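Local coordinates for protein homoaconitase large subunit (Methanocaldococcus jannaschii, PDB 4KP2) that catalyses, as the large subunit of a heterotetrameric [4Fe-4S] hydro-lyase, the reversible dehydration of (R)-homocitrate to cis-homoaconitate and its hydration to homoisocitrate, at residues T57-K62 against F154-M159; R177-G182 against V273-A278; D223-L228 against E246-Y251; Y337-E342 against I368-K373; P385-H390 against K409-H414. All coordinates share one frame; numbering follows the deposited sequence.

From the N terminus, contact 1 closes first. It brings helix 57-67 against the start of helix 156-165, both set around one parallel sheet. Helix 156-165 leads directly into strand 167-180. Contact 2 then ties the end of that strand to the loop before strand 282-286. Contact 3 is nested within the span of chain that contact 2 closes and joins helix 222-230 to helix 246-254. Contacts 2 and 3 touch, through I180 and L228. Contacts 4 and 5 follow in series, around a second parallel sheet. Contact 4 joins the end of helix 328-338 to helix 367-374. Contact 5 joins the loops on the two sides of strand 399-402. Both also touch the second subunit.

Contact 1: T57-K62 against F154-M159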
# COMPACT_ATOMS: atom_id res chain seq x y z
N THR A 57 15.22 13.15 -7.50
CA THR A 57 16.41 12.54 -8.08
C THR A 57 16.48 12.67 -9.62
O THR A 57 17.51 13.08 -10.15
CB THR A 57 16.60 11.06 -7.66
OG1 THR A 57 16.67 10.97 -6.23
CG2 THR A 57 17.88 10.49 -8.26
N PRO A 58 15.38 12.33 -10.33
CA PRO A 58 15.46 12.49 -11.79
C PRO A 58 15.53 13.96 -12.19
O PRO A 58 16.10 14.28 -13.23
CB PRO A 58 14.13 11.90 -12.27
CG PRO A 58 13.65 11.04 -11.16
CD PRO A 58 14.10 11.73 -9.92
N LEU A 59 14.96 14.83 -11.37
CA LEU A 59 14.99 16.26 -11.62
C LEU A 59 16.40 16.81 -11.42
O LEU A 59 16.83 17.71 -12.15
CB LEU A 59 14.01 16.99 -10.70
CG LEU A 59 12.57 17.19 -11.20
CD1 LEU A 59 11.92 15.87 -11.59
CD2 LEU A 59 11.74 17.90 -10.15
N ALA A 60 17.11 16.27 -10.44
CA ALA A 60 18.47 16.70 -10.15
C ALA A 60 19.46 16.06 -11.11
O ALA A 60 20.49 16.65 -11.43
CB ALA A 60 18.84 16.36 -8.71
N TYR A 61 19.15 14.85 -11.56
CA TYR A 61 20.00 14.14 -12.50
C TYR A 61 19.97 14.81 -13.87
O TYR A 61 21.01 15.04 -14.48
CB TYR A 61 19.56 12.68 -12.63
CG TYR A 61 20.45 11.83 -13.50
CD1 TYR A 61 21.80 12.13 -13.66
CD2 TYR A 61 19.94 10.73 -14.19
CE1 TYR A 61 22.61 11.35 -14.46
CE2 TYR A 61 20.75 9.95 -14.99
CZ TYR A 61 22.08 10.27 -15.13
OH TYR A 61 22.89 9.49 -15.93
N LYS A 62 18.76 15.13 -14.34
CA LYS A 62 18.58 15.79 -15.63
C LYS A 62 19.30 17.14 -15.63
O LYS A 62 19.86 17.56 -16.64
CB LYS A 62 17.10 15.98 -15.92
CG LYS A 62 16.67 15.59 -17.33
CD LYS A 62 17.35 16.45 -18.38
CE LYS A 62 16.80 16.17 -19.77
NZ LYS A 62 16.92 14.73 -20.13
N PHE A 154 17.10 21.87 -0.70
CA PHE A 154 17.44 22.56 -1.94
C PHE A 154 16.57 22.09 -3.09
O PHE A 154 15.96 21.02 -3.03
CB PHE A 154 18.91 22.33 -2.28
CG PHE A 154 19.87 22.90 -1.27
CD1 PHE A 154 20.35 24.19 -1.42
CD2 PHE A 154 20.28 22.16 -0.18
CE1 PHE A 154 21.23 24.72 -0.49
CE2 PHE A 154 21.16 22.68 0.75
CZ PHE A 154 21.63 23.97 0.59
N GLY A 155 16.51 22.90 -4.15
CA GLY A 155 15.75 22.55 -5.33
C GLY A 155 16.53 21.63 -6.25
O GLY A 155 17.66 21.24 -5.94
N ALA A 156 15.93 21.28 -7.38
CA ALA A 156 16.56 20.38 -8.34
C ALA A 156 17.84 20.98 -8.91
O ALA A 156 18.80 20.27 -9.19
CB ALA A 156 15.59 20.05 -9.47
N THR A 157 17.84 22.30 -9.08
CA THR A 157 19.00 23.01 -9.60
C THR A 157 20.17 22.97 -8.63
O THR A 157 21.29 22.60 -9.00
CB THR A 157 18.65 24.47 -9.95
OG1 THR A 157 18.01 24.53 -11.23
CG2 THR A 157 19.89 25.34 -9.98
N ASP A 158 19.92 23.34 -7.37
CA ASP A 158 20.97 23.39 -6.36
C ASP A 158 21.50 22.00 -6.01
O ASP A 158 22.66 21.85 -5.65
CB ASP A 158 20.48 24.10 -5.11
CG ASP A 158 20.43 25.61 -5.28
OD1 ASP A 158 21.20 26.13 -6.11
OD2 ASP A 158 19.63 26.27 -4.58
N MET A 159 20.63 20.99 -6.10
CA MET A 159 21.03 19.63 -5.80
C MET A 159 22.00 19.08 -6.83
O MET A 159 22.86 18.26 -6.52
CB MET A 159 19.80 18.72 -5.68
CG MET A 159 19.05 18.83 -4.36
SD MET A 159 19.84 17.97 -2.99
CE MET A 159 20.88 19.25 -2.29
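M159 has its CG beside the backbone N (chi1 -78°) and bends again at chi2, and this carries SD and CE away from A60 and leaves only the CB as the touching atom. M159 CB meets A60 CB at 4.0 Å. L59 likewise touches with its root and not its tip: L59 CB lies 3.7 Å from A156 CB. The methyl of A156 points at helix 57-67. Its CB sits over the backbone there and comes to 3.8 Å from L59 O. In return, A60 CA rests 3.7 Å from A156 O. No hydrogen bond crosses, so the fit depends on small apolar groups. The small alanines let the backbones come close: the CA atoms of A60 and A156 are 4.5 Å apart. G155 is the N-cap of the second helix, and its O accepts the backbone N of M159. Behind the contact, T57 and Y61 pack on helix 90-106, while M159 reaches A135 of strand 133-136. Each of the two helices follows a strand of the same parallel sheet, 49-53 and 150-153. Close helix packing beside a parallel sheet fits the three-layer alpha-beta-alpha sandwich of the aconitase family.

Contact 2: R177-G182 against V273-A278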
# COMPACT_ATOMS: atom_id res chain seq x y z
N ARG A 177 15.58 31.69 18.90
CA ARG A 177 15.71 30.71 19.96
C ARG A 177 14.35 30.35 20.55
O ARG A 177 13.57 31.23 20.91
CB ARG A 177 16.63 31.25 21.06
CG ARG A 177 16.60 30.45 22.35
CD ARG A 177 17.40 29.16 22.24
NE ARG A 177 17.40 28.44 23.51
CZ ARG A 177 18.21 27.42 23.79
NH1 ARG A 177 19.10 27.01 22.90
NH2 ARG A 177 18.13 26.82 24.97
N VAL A 178 14.07 29.06 20.64
CA VAL A 178 12.81 28.58 21.20
C VAL A 178 13.06 27.69 22.41
O VAL A 178 13.36 26.50 22.27
CB VAL A 178 11.98 27.82 20.16
CG1 VAL A 178 10.66 27.37 20.76
CG2 VAL A 178 11.74 28.68 18.93
N ASP A 179 12.94 28.27 23.60
CA ASP A 179 13.08 27.51 24.84
C ASP A 179 11.74 26.91 25.24
O ASP A 179 10.74 27.61 25.36
CB ASP A 179 13.60 28.40 25.97
CG ASP A 179 15.09 28.69 25.84
OD1 ASP A 179 15.44 29.72 25.24
OD2 ASP A 179 15.90 27.89 26.35
N ILE A 180 11.72 25.60 25.44
CA ILE A 180 10.51 24.90 25.85
C ILE A 180 10.67 24.34 27.25
O ILE A 180 11.44 23.39 27.47
CB ILE A 180 10.16 23.77 24.87
CG1 ILE A 180 10.14 24.29 23.44
CG2 ILE A 180 8.82 23.16 25.24
CD1 ILE A 180 9.80 23.24 22.41
N VAL A 181 9.96 24.92 28.21
CA VAL A 181 10.07 24.51 29.60
C VAL A 181 8.71 24.14 30.18
O VAL A 181 7.67 24.47 29.61
CB VAL A 181 10.69 25.62 30.47
CG1 VAL A 181 12.13 25.89 30.03
CG2 VAL A 181 9.85 26.89 30.39
N GLY A 182 8.73 23.45 31.32
CA GLY A 182 7.51 23.01 31.97
C GLY A 182 7.37 21.50 31.91
O GLY A 182 8.28 20.80 31.46
N VAL A 273 26.08 25.27 23.53
CA VAL A 273 25.78 26.70 23.52
C VAL A 273 25.50 27.23 24.92
O VAL A 273 24.68 26.67 25.65
CB VAL A 273 24.56 27.00 22.63
CG1 VAL A 273 24.12 28.45 22.78
CG2 VAL A 273 24.87 26.68 21.17
N ASN A 274 26.19 28.30 25.29
CA ASN A 274 25.98 28.95 26.58
C ASN A 274 24.97 30.09 26.46
O ASN A 274 24.99 30.85 25.49
CB ASN A 274 27.31 29.47 27.12
CG ASN A 274 27.26 29.78 28.61
OD1 ASN A 274 26.22 30.14 29.16
ND2 ASN A 274 28.40 29.64 29.27
N ARG A 275 24.08 30.19 27.44
CA ARG A 275 23.12 31.28 27.47
C ARG A 275 23.79 32.66 27.62
O ARG A 275 24.81 32.81 28.29
CB ARG A 275 22.08 31.04 28.57
CG ARG A 275 21.23 29.80 28.32
CD ARG A 275 20.47 29.95 27.00
NE ARG A 275 19.50 31.05 27.06
CZ ARG A 275 18.71 31.40 26.04
NH1 ARG A 275 17.85 32.41 26.17
NH2 ARG A 275 18.79 30.76 24.89
N ASP A 276 23.20 33.66 26.97
CA ASP A 276 23.66 35.05 26.98
C ASP A 276 25.01 35.29 26.31
O ASP A 276 25.37 36.44 26.03
CB ASP A 276 23.68 35.61 28.41
CG ASP A 276 22.29 35.75 28.99
OD1 ASP A 276 21.36 36.11 28.23
OD2 ASP A 276 22.13 35.51 30.21
N GLU A 277 25.75 34.21 26.09
CA GLU A 277 26.95 34.26 25.27
C GLU A 277 26.53 34.03 23.82
O GLU A 277 27.36 34.07 22.90
CB GLU A 277 27.98 33.22 25.71
CG GLU A 277 28.90 33.66 26.84
CD GLU A 277 29.75 32.51 27.35
OE1 GLU A 277 29.88 31.50 26.63
OE2 GLU A 277 30.29 32.62 28.48
N ALA A 278 25.24 33.80 23.62
CA ALA A 278 24.67 33.70 22.28
C ALA A 278 23.54 34.71 22.12
O ALA A 278 22.49 34.58 22.73
CB ALA A 278 24.17 32.29 22.00
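A salt-bridge network at the surface links the 273-278 loop to strand 167-180 of the mixed sheet. R177 and D179 lie two residues apart on the strand, and both point their CB toward the loop. R177 holds the carboxylate of D179 side-on with two nitrogens. R177 NE donates to D179 OD1 at 2.9 Å and 163°, and R177 NH2 donates to D179 OD2 at 2.8 Å. Both oxygens lie in the guanidinium plane but are met from above the carboxylate plane. R275 comes in from the loop on a chain bent at chi2 and chi3. Its NH2 stands over one face of the R177 guanidinium, the two planes 40° apart. R275 NH2 is 3.0 Å from R177 NE, but both are donors and no hydrogen bond joins them. The shared D179 carboxylate draws the two arginines together. R275 NH1 has a stronger partner in E283 of strand 282-286, and R177 NH1 pairs with E211 of strand 208-213. A leucine in place of R177 would probably leave D179 without its two-bond mate and E211 without its ion pair. The link from D179 to R275 is by charge alone: D179 OD1 sits 3.5 Å from R275 NH2, over the guanidinium face, with no N-H aimed at it.

Contact 3: D223-L228 against E246-Y251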
# COMPACT_ATOMS: atom_id res chain seq x y z
N ASP A 223 12.85 10.76 18.92
CA ASP A 223 11.56 10.72 18.22
C ASP A 223 10.84 12.05 18.37
O ASP A 223 10.07 12.45 17.49
CB ASP A 223 10.69 9.58 18.76
CG ASP A 223 11.28 8.21 18.47
OD1 ASP A 223 12.13 8.11 17.57
OD2 ASP A 223 10.88 7.24 19.14
N GLY A 224 11.07 12.73 19.48
CA GLY A 224 10.47 14.03 19.73
C GLY A 224 11.25 15.15 19.07
O GLY A 224 10.67 16.10 18.55
N ARG A 225 12.57 15.04 19.10
CA ARG A 225 13.44 16.06 18.52
C ARG A 225 13.33 16.08 17.00
O ARG A 225 13.47 17.13 16.37
CB ARG A 225 14.89 15.85 18.95
CG ARG A 225 15.10 15.98 20.45
CD ARG A 225 16.55 15.80 20.83
NE ARG A 225 16.75 15.94 22.27
CZ ARG A 225 17.93 15.85 22.87
NH1 ARG A 225 19.03 15.62 22.16
NH2 ARG A 225 18.02 15.99 24.19
N LEU A 226 13.10 14.91 16.41
CA LEU A 226 12.89 14.80 14.97
C LEU A 226 11.62 15.54 14.55
O LEU A 226 11.57 16.15 13.49
CB LEU A 226 12.80 13.34 14.55
CG LEU A 226 14.04 12.73 13.87
CD1 LEU A 226 15.26 12.85 14.76
CD2 LEU A 226 13.78 11.28 13.51
N THR A 227 10.60 15.47 15.40
CA THR A 227 9.32 16.11 15.12
C THR A 227 9.43 17.63 15.16
O THR A 227 8.89 18.33 14.31
CB THR A 227 8.24 15.65 16.12
OG1 THR A 227 8.10 14.23 16.06
CG2 THR A 227 6.91 16.31 15.80
N LEU A 228 10.15 18.14 16.16
CA LEU A 228 10.31 19.58 16.34
C LEU A 228 11.08 20.22 15.19
O LEU A 228 10.73 21.31 14.73
CB LEU A 228 11.01 19.88 17.67
CG LEU A 228 10.11 20.31 18.83
CD1 LEU A 228 9.00 19.29 19.06
CD2 LEU A 228 10.93 20.51 20.09
N GLU A 246 23.62 13.42 25.23
CA GLU A 246 23.76 11.98 25.46
C GLU A 246 22.62 11.18 24.84
O GLU A 246 22.82 10.05 24.39
CB GLU A 246 23.85 11.68 26.96
CG GLU A 246 25.24 11.29 27.43
CD GLU A 246 26.25 12.41 27.30
OE1 GLU A 246 25.83 13.59 27.33
OE2 GLU A 246 27.45 12.11 27.18
N ILE A 247 21.43 11.76 24.82
CA ILE A 247 20.27 11.11 24.22
C ILE A 247 20.48 10.93 22.72
O ILE A 247 20.06 9.92 22.14
CB ILE A 247 18.98 11.92 24.48
CG1 ILE A 247 18.77 12.10 25.98
CG2 ILE A 247 17.77 11.22 23.85
CD1 ILE A 247 17.49 12.83 26.33
N THR A 248 21.13 11.90 22.11
CA THR A 248 21.44 11.84 20.68
C THR A 248 22.42 10.71 20.39
O THR A 248 22.27 9.99 19.40
CB THR A 248 22.03 13.17 20.17
OG1 THR A 248 21.14 14.25 20.49
CG2 THR A 248 22.24 13.12 18.67
N TYR A 249 23.41 10.54 21.26
CA TYR A 249 24.41 9.49 21.08
C TYR A 249 23.82 8.10 21.32
O TYR A 249 24.23 7.13 20.68
CB TYR A 249 25.61 9.72 22.00
CG TYR A 249 26.29 11.05 21.81
CD1 TYR A 249 26.83 11.41 20.58
CD2 TYR A 249 26.42 11.95 22.86
CE1 TYR A 249 27.45 12.63 20.40
CE2 TYR A 249 27.04 13.17 22.69
CZ TYR A 249 27.56 13.50 21.46
OH TYR A 249 28.19 14.72 21.29
N ASP A 250 22.86 8.01 22.24
CA ASP A 250 22.21 6.74 22.54
C ASP A 250 21.42 6.23 21.35
O ASP A 250 21.33 5.02 21.13
CB ASP A 250 21.29 6.89 23.76
CG ASP A 250 22.05 7.16 25.04
OD1 ASP A 250 23.22 6.73 25.14
OD2 ASP A 250 21.48 7.80 25.95
N TYR A 251 20.85 7.15 20.58
CA TYR A 251 20.10 6.80 19.38
C TYR A 251 21.04 6.28 18.30
O TYR A 251 20.66 5.43 17.50
CB TYR A 251 19.33 8.02 18.87
CG TYR A 251 18.60 7.80 17.56
CD1 TYR A 251 17.36 7.17 17.53
CD2 TYR A 251 19.15 8.22 16.36
CE1 TYR A 251 16.70 6.97 16.34
CE2 TYR A 251 18.49 8.02 15.16
CZ TYR A 251 17.26 7.40 15.16
OH TYR A 251 16.61 7.20 13.97
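A buried arginine bridges two helices that follow successive parallel strands of the mixed sheet. R225 of helix 222-230 reaches across to the first turn of helix 246-254. The backbones stay well apart, with 9.3 Å between the CA atoms of R225 and T248, and the long side chain spans the distance. It can do this because it is extended from CG to NE (chi2 -178°, chi3 180°). It crosses both I247 and T248 at about a right angle. I247 lies over one face of the guanidinium: I247 CD1 is 3.9 Å from R225 NH2, and I247 CB is 4.2 Å from the same nitrogen. T248 is at the edge, near the guanidinium plane. T248 OG1 and R225 NH1 are 3.0 Å apart, but the angle is too poor for a hydrogen bond. What joins them is D245, just ahead of the helix, whose OD1 takes the R225 NH1 salt bridge and a hydrogen bond with T248 OG1. D245 would probably offset the positive charge that R225 brings to this helix start. The side chain of R225 is about 12 Å from that of C323, a predicted cluster ligand. Helix 215-219 supplies V217 O to R225 NE, which further fixes the head group. Helices 215-219 and 222-230 lie between parallel strands 208-213 and 239-242 in the chain, and helix 246-254 comes after the second of them.

Contact 4: Y337-E342 against I368-K373; sequences YLKGRE and IDIFVK
One apolar pair, one contact of lysine methylenes and one set of side-chain-to-backbone contacts make up this junction. In the apolar pair, L338 meets F371. The methyl L338 CD2 lies at the edge of the ring, in its plane, 3.5 Å from F371 CD1 and 4.0 Å from F371 CE1. The two side chains cross at about a right angle. The CB of F371 points away from the 337-342 segment, yet the ring swings back to reach it, with CG beside the backbone N (chi1 -70°). In the second contact, the aliphatic part of K339 lies on I370. I370 CD1 touches K339 CD at 3.7 Å and K339 CG at 3.8 Å, while the lysine chain bends at chi3 and takes its amine away. Helices 328-338 and 367-374 flank a parallel sheet with strand order 3-2-1-4-5, part of an alpha-beta-alpha sandwich. L338 packs on L349 and F371 on V351, both of strand 348-351. The contacts with the backbone all come from the other branch of I370. I370 CG2 rests 3.6 Å from L338 O and 3.7 Å from K339 CA. With an alanine in place of I370, both branches are lost, which would probably leave a gap beside L338 O and K339 CA and take away the support under the K339 methylenes. On another side, I368 and V372 of helix 367-374 pack on L363 and L360 of the second subunit.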
# COMPACT_ATOMS: atom_id res chain seq x y z
N TYR A 337 -4.58 3.02 21.74
CA TYR A 337 -5.96 3.48 21.73
C TYR A 337 -6.79 2.75 20.67
O TYR A 337 -8.01 2.84 20.66
CB TYR A 337 -6.03 4.99 21.51
CG TYR A 337 -5.57 5.80 22.70
CD1 TYR A 337 -6.46 6.16 23.70
CD2 TYR A 337 -4.25 6.22 22.81
CE1 TYR A 337 -6.05 6.91 24.79
CE2 TYR A 337 -3.83 6.96 23.90
CZ TYR A 337 -4.73 7.31 24.88
OH TYR A 337 -4.32 8.05 25.96
N LEU A 338 -6.10 2.03 19.79
CA LEU A 338 -6.77 1.29 18.73
C LEU A 338 -6.88 -0.18 19.11
O LEU A 338 -7.42 -0.99 18.36
CB LEU A 338 -6.00 1.43 17.42
CG LEU A 338 -6.82 1.59 16.14
CD1 LEU A 338 -7.42 2.98 16.08
CD2 LEU A 338 -5.97 1.31 14.92
N LYS A 339 -6.35 -0.51 20.28
CA LYS A 339 -6.30 -1.89 20.75
C LYS A 339 -7.68 -2.38 21.17
O LYS A 339 -8.32 -1.80 22.04
CB LYS A 339 -5.33 -2.00 21.92
CG LYS A 339 -4.62 -3.33 22.03
CD LYS A 339 -3.27 -3.17 22.73
CE LYS A 339 -3.42 -2.43 24.05
NZ LYS A 339 -2.10 -2.13 24.67
N GLY A 340 -8.14 -3.45 20.52
CA GLY A 340 -9.41 -4.06 20.85
C GLY A 340 -10.59 -3.44 20.13
O GLY A 340 -11.62 -4.08 19.95
N ARG A 341 -10.44 -2.19 19.71
CA ARG A 341 -11.52 -1.46 19.05
C ARG A 341 -11.47 -1.63 17.54
O ARG A 341 -10.53 -2.21 17.00
CB ARG A 341 -11.47 0.02 19.42
CG ARG A 341 -11.54 0.30 20.91
CD ARG A 341 -12.91 -0.05 21.46
NE ARG A 341 -13.97 0.75 20.85
CZ ARG A 341 -14.35 1.94 21.28
NH1 ARG A 341 -13.75 2.49 22.33
NH2 ARG A 341 -15.32 2.60 20.66
N GLU A 342 -12.48 -1.11 16.86
CA GLU A 342 -12.52 -1.11 15.41
C GLU A 342 -12.69 0.32 14.90
O GLU A 342 -13.24 1.17 15.60
CB GLU A 342 -13.67 -1.97 14.90
CG GLU A 342 -13.63 -3.42 15.36
CD GLU A 342 -14.79 -4.24 14.84
OE1 GLU A 342 -15.44 -3.79 13.87
OE2 GLU A 342 -15.06 -5.32 15.40
N ILE A 368 1.20 -4.06 14.05
CA ILE A 368 0.52 -4.08 12.76
C ILE A 368 -0.78 -4.87 12.84
O ILE A 368 -1.80 -4.47 12.29
CB ILE A 368 1.43 -4.65 11.64
CG1 ILE A 368 2.27 -3.53 11.02
CG2 ILE A 368 0.61 -5.31 10.55
CD1 ILE A 368 3.39 -3.05 11.90
N ASP A 369 -0.73 -6.00 13.56
CA ASP A 369 -1.90 -6.85 13.74
C ASP A 369 -3.08 -6.07 14.31
O ASP A 369 -4.21 -6.22 13.84
CB ASP A 369 -1.56 -8.03 14.66
CG ASP A 369 -0.43 -8.89 14.12
OD1 ASP A 369 0.49 -8.33 13.50
OD2 ASP A 369 -0.47 -10.12 14.33
N ILE A 370 -2.80 -5.24 15.30
CA ILE A 370 -3.83 -4.41 15.92
C ILE A 370 -4.44 -3.45 14.91
O ILE A 370 -5.65 -3.20 14.92
CB ILE A 370 -3.26 -3.61 17.11
CG1 ILE A 370 -2.61 -4.56 18.12
CG2 ILE A 370 -4.35 -2.79 17.78
CD1 ILE A 370 -2.00 -3.86 19.31
N PHE A 371 -3.60 -2.90 14.04
CA PHE A 371 -4.06 -2.00 12.99
C PHE A 371 -4.99 -2.71 12.01
O PHE A 371 -6.08 -2.23 11.70
CB PHE A 371 -2.88 -1.39 12.24
CG PHE A 371 -2.08 -0.41 13.04
CD1 PHE A 371 -2.71 0.45 13.92
CD2 PHE A 371 -0.70 -0.35 12.92
CE1 PHE A 371 -1.99 1.36 14.67
CE2 PHE A 371 0.03 0.56 13.67
CZ PHE A 371 -0.61 1.41 14.54
N VAL A 372 -4.54 -3.87 11.52
CA VAL A 372 -5.31 -4.64 10.55
C VAL A 372 -6.61 -5.16 11.15
O VAL A 372 -7.65 -5.16 10.48
CB VAL A 372 -4.49 -5.82 9.99
CG1 VAL A 372 -5.27 -6.53 8.89
CG2 VAL A 372 -3.16 -5.33 9.45
N LYS A 373 -6.56 -5.60 12.40
CA LYS A 373 -7.75 -6.05 13.11
C LYS A 373 -8.77 -4.92 13.22
O LYS A 373 -9.97 -5.14 13.06
CB LYS A 373 -7.40 -6.55 14.51
CG LYS A 373 -6.72 -7.91 14.54
CD LYS A 373 -6.19 -8.22 15.93
CE LYS A 373 -5.38 -9.51 15.94
NZ LYS A 373 -6.21 -10.69 15.59

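Contact 5: P385-H390 against K409-H414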
# COMPACT_ATOMS: atom_id res chain seq x y z
N PRO A 385 -0.91 9.84 1.65
CA PRO A 385 -0.90 10.79 0.53
C PRO A 385 -0.27 12.13 0.89
O PRO A 385 -0.64 12.76 1.88
CB PRO A 385 -2.39 10.98 0.23
CG PRO A 385 -3.06 10.77 1.54
CD PRO A 385 -2.24 9.72 2.26
N CYS A 386 0.70 12.56 0.08
CA CYS A 386 1.36 13.84 0.27
C CYS A 386 1.57 14.52 -1.07
O CYS A 386 2.14 13.93 -1.99
CB CYS A 386 2.70 13.66 0.99
SG CYS A 386 2.56 13.02 2.68
N LEU A 387 1.11 15.77 -1.18
CA LEU A 387 1.17 16.53 -2.42
C LEU A 387 0.46 15.81 -3.56
O LEU A 387 0.83 15.97 -4.73
CB LEU A 387 2.62 16.84 -2.81
CG LEU A 387 3.53 17.44 -1.74
CD1 LEU A 387 4.89 17.80 -2.34
CD2 LEU A 387 2.89 18.65 -1.10
N GLY A 388 -0.56 15.03 -3.22
CA GLY A 388 -1.27 14.24 -4.21
C GLY A 388 -0.39 13.13 -4.75
O GLY A 388 -0.22 12.99 -5.96
N ALA A 389 0.17 12.33 -3.84
CA ALA A 389 1.07 11.25 -4.22
C ALA A 389 0.31 10.01 -4.68
O ALA A 389 0.89 8.93 -4.81
CB ALA A 389 1.99 10.89 -3.05
N HIS A 390 -0.99 10.18 -4.91
CA HIS A 390 -1.86 9.11 -5.37
C HIS A 390 -1.87 7.92 -4.42
O HIS A 390 -1.69 6.77 -4.83
CB HIS A 390 -1.47 8.67 -6.78
CG HIS A 390 -1.57 9.76 -7.80
ND1 HIS A 390 -0.79 9.80 -8.94
CD2 HIS A 390 -2.36 10.86 -7.86
CE1 HIS A 390 -1.09 10.87 -9.65
NE2 HIS A 390 -2.04 11.53 -9.01
N LYS A 409 -4.70 23.95 1.25
CA LYS A 409 -5.96 23.68 0.57
C LYS A 409 -5.77 22.83 -0.68
O LYS A 409 -5.06 23.22 -1.61
CB LYS A 409 -6.65 25.00 0.21
CG LYS A 409 -8.04 24.83 -0.39
CD LYS A 409 -8.67 26.18 -0.71
CE LYS A 409 -8.75 27.06 0.52
NZ LYS A 409 -9.32 28.40 0.22
N GLY A 410 -6.41 21.67 -0.71
CA GLY A 410 -6.33 20.77 -1.85
C GLY A 410 -5.02 20.02 -1.91
O GLY A 410 -4.53 19.71 -3.00
N ARG A 411 -4.45 19.73 -0.75
CA ARG A 411 -3.17 19.05 -0.67
C ARG A 411 -3.30 17.55 -0.92
O ARG A 411 -2.49 16.96 -1.62
CB ARG A 411 -2.51 19.30 0.69
CG ARG A 411 -1.14 18.67 0.83
CD ARG A 411 -0.03 19.71 0.80
NE ARG A 411 -0.12 20.59 -0.36
CZ ARG A 411 0.82 21.47 -0.69
NH1 ARG A 411 1.92 21.58 0.04
NH2 ARG A 411 0.66 22.24 -1.76
N MET A 412 -4.33 16.95 -0.33
CA MET A 412 -4.53 15.51 -0.46
C MET A 412 -5.56 15.14 -1.52
O MET A 412 -6.11 14.04 -1.50
CB MET A 412 -4.94 14.90 0.89
CG MET A 412 -3.81 14.79 1.89
SD MET A 412 -4.30 13.89 3.37
CE MET A 412 -2.76 13.90 4.29
N GLY A 413 -5.82 16.06 -2.45
CA GLY A 413 -6.73 15.77 -3.54
C GLY A 413 -7.55 16.95 -4.01
O GLY A 413 -7.00 17.94 -4.51
N HIS A 414 -8.87 16.85 -3.86
CA HIS A 414 -9.79 17.87 -4.34
C HIS A 414 -9.53 19.21 -3.66
O HIS A 414 -9.16 19.26 -2.48
CB HIS A 414 -11.23 17.43 -4.09
CG HIS A 414 -12.23 18.10 -4.99
ND1 HIS A 414 -12.65 19.39 -4.80
CD2 HIS A 414 -12.89 17.64 -6.08
CE1 HIS A 414 -13.53 19.71 -5.73
NE2 HIS A 414 -13.69 18.66 -6.52
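Two irregular loops run close together here, with CA atoms 5.3 Å apart at L387 and R411 and 5.1 Å apart at G388 and M412. The first is probably the cluster-binding loop of the aconitase family. C386 lies in it, three residues after C383, and both are predicted ligands of the [4Fe-4S] cluster. The CB of C386 points away from the 409-414 loop, so its neighbours in sequence make the contact. P385 follows a cis peptide bond and meets M412. The methionine chain is extended beyond CG (chi2 -173°, chi3 178°), which carries its sulfur and methyl across the proline. M412 SD lies 3.8 Å from P385 CG, and M412 CE lies 3.4 Å from P385 O. The same methionine packs on C400 and S402 of strand 399-402 and on I419 of strand 418-421. It thus joins the 385-390 loop to the adjoining parallel strands. L387 and G388 both have positive phi, which turns the chain sharply after C386. G388 N comes to 3.2 Å from R411 O. Further along the loop, H390 meets H390 of the second subunit ring to ring. L387 and R411 lie side by side and point the same way. R411 bends at chi2 (108°) and chi3, and this lays one face of its guanidinium against the leucine. One methyl, L387 CD2, sits over that face, 3.3 Å from R411 NH1 and 3.5 Å from R411 CZ.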